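Local atomic coordinates of PppA (Pseudomonas aeruginosa, PDB entry 6JKV), a protein that serves as a key regulatory component of the type VI secretion system and is a manganese-binding PP2C-family protein, probably acting as a serine/threonine phosphatase. Residues D70-S73 with S74-D78; A101-N104 with E105-Q109. All coordinates share one frame; numbering follows the deposited sequence.

From the N terminus the chain first enters contact 1, within helix 69-82, and after a short connection reaches contact 2, within helix 89-114. Each contact closes nothing larger than a helical turn; the two stand in series, neither nesting nor crossing. Their centres lie about 11 Å apart, and side chains bridge the interval between the helices. Val72 CG2 meets Val107 CG1 at 3.7 Å, Ile76 CG1 meets Val103 CG1 at 3.8 Å, and Leu75 CD2 lies against Arg106 CG. Contact 1 also rests on strands 46-51 and 120-129, so that helix 69-82 joins contact 2 to the antiparallel sheet that holds both strands.

Contact 1: residues D70-S73 with S74-D78; sequences DFVS and SLIVD
Val72 and Ile76, one turn apart, illustrate how a helix packs densely along its buried side and more loosely elsewhere. The backbone bond from Ile76 N to Val72 O, 2.9 Å long, fixes their spacing. CG1 of Ile76 stands beside its own backbone N (chi1 -79°), which lays this branch against Val72 O at 3.4 Å and brings CD1 to 4.3 Å from Val72 CG1. Beside this pair, Ser73 O accepts the N-H of Val77 and is flanked by carbon: Ile76 CB at 3.3 Å and Val77 CG1 at 3.5 Å. Strand 120-129 meets this face at Ser121 and Leu123, and strand 46-51 meets it at Ala47 and Leu49. The buried hydroxyl of Ser73 is satisfied by a hydrogen bond with Glu45 O.

The contact between Phe71 and Leu75 is looser. CD2 of Leu75 approaches the Phe71 ring obliquely, reaching CZ only at 4.5 Å; Leu75 rests on helix 89-114, while Arg114 makes a cation-pi contact with the ring. On the solvent side, the partly exposed Ser74 folds its hydroxyl back over the preceding turn toward Asp70, also partly exposed, OG lying between its backbone N and carbonyl carbon (chi1 49°). Asp70 O thereby accepts both Ser74 N, at 2.9 Å, and Ser74 OG; the latter bond is modelled as very short, and its exact length is doubtful. A hydroxyl returned to the carbonyl four residues earlier is a common feature of serines in helices. With the side chain of Ser73 about 8 Å from a bound manganese ion, this first turn and the next belong to a sheet-packed helix beside the metal centre, as expected of the PP2C alpha/beta sandwich.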
loop_
_atom_site.group_PDB
_atom_site.type_symbol
_atom_site.label_atom_id
_atom_site.label_comp_id
_atom_site.label_asym_id
_atom_site.label_seq_id
_atom_site.Cartn_x
_atom_site.Cartn_y
_atom_site.Cartn_z
ATOM N N ASP A 70 -5.795 12.751 -3.921
ATOM C CA ASP A 70 -6.871 11.753 -4.147
ATOM C C ASP A 70 -7.006 11.491 -5.650
ATOM O O ASP A 70 -7.271 10.331 -6.027
ATOM C CB ASP A 70 -8.192 12.181 -3.508
ATOM C CG ASP A 70 -8.629 13.603 -3.816
ATOM O OD1 ASP A 70 -7.871 14.337 -4.492
ATOM O OD2 ASP A 70 -9.728 13.969 -3.352
ATOM N N PHE A 71 -6.821 12.520 -6.475
ATOM C CA PHE A 71 -6.756 12.383 -7.949
ATOM C C PHE A 71 -5.727 11.308 -8.325
ATOM O O PHE A 71 -6.057 10.389 -9.101
ATOM C CB PHE A 71 -6.419 13.724 -8.598
ATOM C CG PHE A 71 -5.868 13.628 -9.997
ATOM C CD1 PHE A 71 -6.671 13.216 -11.046
ATOM C CD2 PHE A 71 -4.544 13.945 -10.264
ATOM C CE1 PHE A 71 -6.162 13.129 -12.333
ATOM C CE2 PHE A 71 -4.035 13.849 -11.548
ATOM C CZ PHE A 71 -4.846 13.448 -12.584
ATOM N N VAL A 72 -4.513 11.401 -7.786
ATOM C CA VAL A 72 -3.405 10.474 -8.158
ATOM C C VAL A 72 -3.699 9.081 -7.588
ATOM O O VAL A 72 -3.518 8.092 -8.310
ATOM C CB VAL A 72 -2.039 11.003 -7.692
ATOM C CG1 VAL A 72 -0.929 10.042 -8.067
ATOM C CG2 VAL A 72 -1.740 12.382 -8.259
ATOM N N SER A 73 -4.137 8.993 -6.334
ATOM C CA SER A 73 -4.349 7.684 -5.660
ATOM C C SER A 73 -5.494 6.935 -6.350
ATOM O O SER A 73 -5.357 5.720 -6.551
ATOM C CB SER A 73 -4.565 7.831 -4.163
ATOM O OG SER A 73 -5.764 8.527 -3.846
ATOM N N SER A 74 -6.560 7.642 -6.741
ATOM C CA SER A 74 -7.725 7.034 -7.426
ATOM C C SER A 74 -7.316 6.619 -8.840
ATOM O O SER A 74 -7.731 5.524 -9.264
ATOM C CB SER A 74 -8.928 7.936 -7.416
ATOM O OG SER A 74 -8.576 9.233 -7.834
ATOM N N LEU A 75 -6.523 7.445 -9.533
ATOM C CA LEU A 75 -6.005 7.117 -10.891
ATOM C C LEU A 75 -5.166 5.835 -10.809
ATOM O O LEU A 75 -5.245 4.996 -11.726
ATOM C CB LEU A 75 -5.177 8.278 -11.454
ATOM C CG LEU A 75 -4.553 8.007 -12.827
ATOM C CD1 LEU A 75 -5.619 7.667 -13.856
ATOM C CD2 LEU A 75 -3.712 9.185 -13.302
ATOM N N ILE A 76 -4.370 5.698 -9.752
ATOM C CA ILE A 76 -3.566 4.471 -9.514
ATOM C C ILE A 76 -4.509 3.267 -9.443
ATOM O O ILE A 76 -4.291 2.294 -10.191
ATOM C CB ILE A 76 -2.716 4.612 -8.240
ATOM C CG1 ILE A 76 -1.458 5.444 -8.492
ATOM C CG2 ILE A 76 -2.378 3.251 -7.659
ATOM C CD1 ILE A 76 -0.752 5.857 -7.227
ATOM N N VAL A 77 -5.501 3.318 -8.550
ATOM C CA VAL A 77 -6.354 2.135 -8.254
ATOM C C VAL A 77 -7.168 1.794 -9.508
ATOM O O VAL A 77 -7.284 0.600 -9.817
ATOM C CB VAL A 77 -7.233 2.320 -6.999
ATOM C CG1 VAL A 77 -6.387 2.491 -5.741
ATOM C CG2 VAL A 77 -8.203 3.470 -7.137
ATOM N N ASP A 78 -7.668 2.797 -10.228
ATOM C CA ASP A 78 -8.494 2.569 -11.443
ATOM C C ASP A 78 -7.649 2.007 -12.588
ATOM O O ASP A 78 -8.162 1.127 -13.307
ATOM C CB ASP A 78 -9.188 3.845 -11.918
ATOM C CG ASP A 78 -10.216 4.387 -10.940
ATOM O OD1 ASP A 78 -10.621 3.631 -10.022
ATOM O OD2 ASP A 78 -10.591 5.570 -11.089
#

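Contact 2: residues A101-N104 with E105-Q109; sequences AQVN and ERVRQ
Val103 and Val107 form an i to i+4 pair in an amphipathic alpha-helix, one of those flanking the beta sandwich of the PP2C fold. Taking the backbone first, regular bonds link the two turns: Val107 N reaches Val103 O at 2.9 Å and Arg106 N reaches Gln102 O at 3.0 Å, with Glu105 and Arg108 continuing the series to Ala101 and Asn104.

Apolar packing is concentrated on the buried face. CG2 of Val107 leans over Val103 O at 3.3 Å while standing 4.3 Å from Val103 CG1; the valine pair faces helix 69-82.

Two polar pairs stand out. Toward solvent, the partly exposed Arg106 bends at its second torsion (chi2 89°), carrying the guanidinium along the helix to the exposed Gln109. NH1 gives OE1 of Gln109 a somewhat bent bond of 2.9 Å, and the amide oxygen lies out of the guanidinium plane; Glu110 adds a salt bridge to the same nitrogen.

Asn104 and Arg108 instead point side by side toward the 189-192 region. OD1 of Asn104 accepts a hydrogen bond from Gly189 N and ND2 gives one to His191 O, while Arg108 forms a salt bridge with Glu192. Their amide and guanidinium planes are almost parallel, 6° apart, yet the two residues meet through the stem of Arg108, whose CG lies 4.1 Å from Asn104 ND2 and 3.1 Å from Asn104 O.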
loop_
_atom_site.group_PDB
_atom_site.type_symbol
_atom_site.label_atom_id
_atom_site.label_comp_id
_atom_site.label_asym_id
_atom_site.label_seq_id
_atom_site.Cartn_x
_atom_site.Cartn_y
_atom_site.Cartn_z
ATOM N N ALA A 101 4.033 3.196 -14.652
ATOM C CA ALA A 101 4.838 4.146 -15.455
ATOM C C ALA A 101 3.903 5.129 -16.177
ATOM O O ALA A 101 4.174 6.352 -16.137
ATOM C CB ALA A 101 5.728 3.410 -16.422
ATOM N N GLN A 102 2.828 4.614 -16.783
ATOM C CA GLN A 102 1.846 5.444 -17.528
ATOM C C GLN A 102 1.149 6.411 -16.565
ATOM O O GLN A 102 0.958 7.586 -16.943
ATOM C CB GLN A 102 0.797 4.585 -18.232
ATOM C CG GLN A 102 1.359 3.630 -19.274
ATOM C CD GLN A 102 0.370 2.550 -19.657
ATOM O OE1 GLN A 102 -0.664 2.351 -19.011
ATOM N NE2 GLN A 102 0.694 1.818 -20.715
ATOM N N VAL A 103 0.781 5.935 -15.372
ATOM C CA VAL A 103 0.148 6.794 -14.334
ATOM C C VAL A 103 1.129 7.905 -13.953
ATOM O O VAL A 103 0.706 9.080 -13.862
ATOM C CB VAL A 103 -0.289 5.980 -13.106
ATOM C CG1 VAL A 103 -0.645 6.894 -11.949
ATOM C CG2 VAL A 103 -1.456 5.063 -13.432
ATOM N N ASN A 104 2.394 7.540 -13.734
ATOM C CA ASN A 104 3.458 8.495 -13.333
ATOM C C ASN A 104 3.560 9.613 -14.372
ATOM O O ASN A 104 3.606 10.800 -13.981
ATOM C CB ASN A 104 4.806 7.795 -13.160
ATOM C CG ASN A 104 5.874 8.721 -12.621
ATOM O OD1 ASN A 104 5.857 9.068 -11.443
ATOM N ND2 ASN A 104 6.802 9.127 -13.473
ATOM N N GLU A 105 3.594 9.240 -15.651
ATOM C CA GLU A 105 3.763 10.215 -16.758
ATOM C C GLU A 105 2.542 11.146 -16.851
ATOM O O GLU A 105 2.731 12.374 -17.023
ATOM C CB GLU A 105 3.995 9.479 -18.073
ATOM C CG GLU A 105 4.370 10.412 -19.207
ATOM C CD GLU A 105 3.939 9.863 -20.548
ATOM O OE1 GLU A 105 2.720 9.837 -20.791
ATOM O OE2 GLU A 105 4.813 9.421 -21.324
ATOM N N ARG A 106 1.332 10.587 -16.760
ATOM C CA ARG A 106 0.074 11.374 -16.810
ATOM C C ARG A 106 0.055 12.390 -15.658
ATOM O O ARG A 106 -0.319 13.561 -15.892
ATOM C CB ARG A 106 -1.139 10.446 -16.755
ATOM C CG ARG A 106 -2.442 11.130 -16.363
ATOM C CD ARG A 106 -3.186 11.676 -17.561
ATOM N NE ARG A 106 -4.423 12.320 -17.151
ATOM C CZ ARG A 106 -4.594 13.630 -16.990
ATOM N NH1 ARG A 106 -3.608 14.483 -17.217
ATOM N NH2 ARG A 106 -5.772 14.094 -16.617
ATOM N N VAL A 107 0.429 11.955 -14.451
ATOM C CA VAL A 107 0.401 12.817 -13.238
ATOM C C VAL A 107 1.438 13.928 -13.418
ATOM O O VAL A 107 1.127 15.095 -13.099
ATOM C CB VAL A 107 0.615 12.000 -11.950
ATOM C CG1 VAL A 107 0.967 12.890 -10.768
ATOM C CG2 VAL A 107 -0.618 11.171 -11.638
ATOM N N ARG A 108 2.622 13.586 -13.926
ATOM C CA ARG A 108 3.684 14.587 -14.192
ATOM C C ARG A 108 3.162 15.665 -15.145
ATOM O O ARG A 108 3.317 16.853 -14.835
ATOM C CB ARG A 108 4.923 13.920 -14.785
ATOM C CG ARG A 108 5.694 13.072 -13.786
ATOM C CD ARG A 108 6.365 13.886 -12.704
ATOM N NE ARG A 108 7.587 14.515 -13.185
ATOM C CZ ARG A 108 8.439 15.190 -12.423
ATOM N NH1 ARG A 108 8.206 15.330 -11.129
ATOM N NH2 ARG A 108 9.525 15.725 -12.957
ATOM N N GLN A 109 2.559 15.244 -16.256
ATOM C CA GLN A 109 1.964 16.148 -17.273
ATOM C C GLN A 109 0.936 17.071 -16.600
ATOM O O GLN A 109 1.022 18.302 -16.803
ATOM C CB GLN A 109 1.343 15.324 -18.404
ATOM C CG GLN A 109 0.408 16.113 -19.316
ATOM C CD GLN A 109 -0.677 15.245 -19.907
ATOM O OE1 GLN A 109 -1.438 14.613 -19.182
ATOM N NE2 GLN A 109 -0.765 15.218 -21.230
#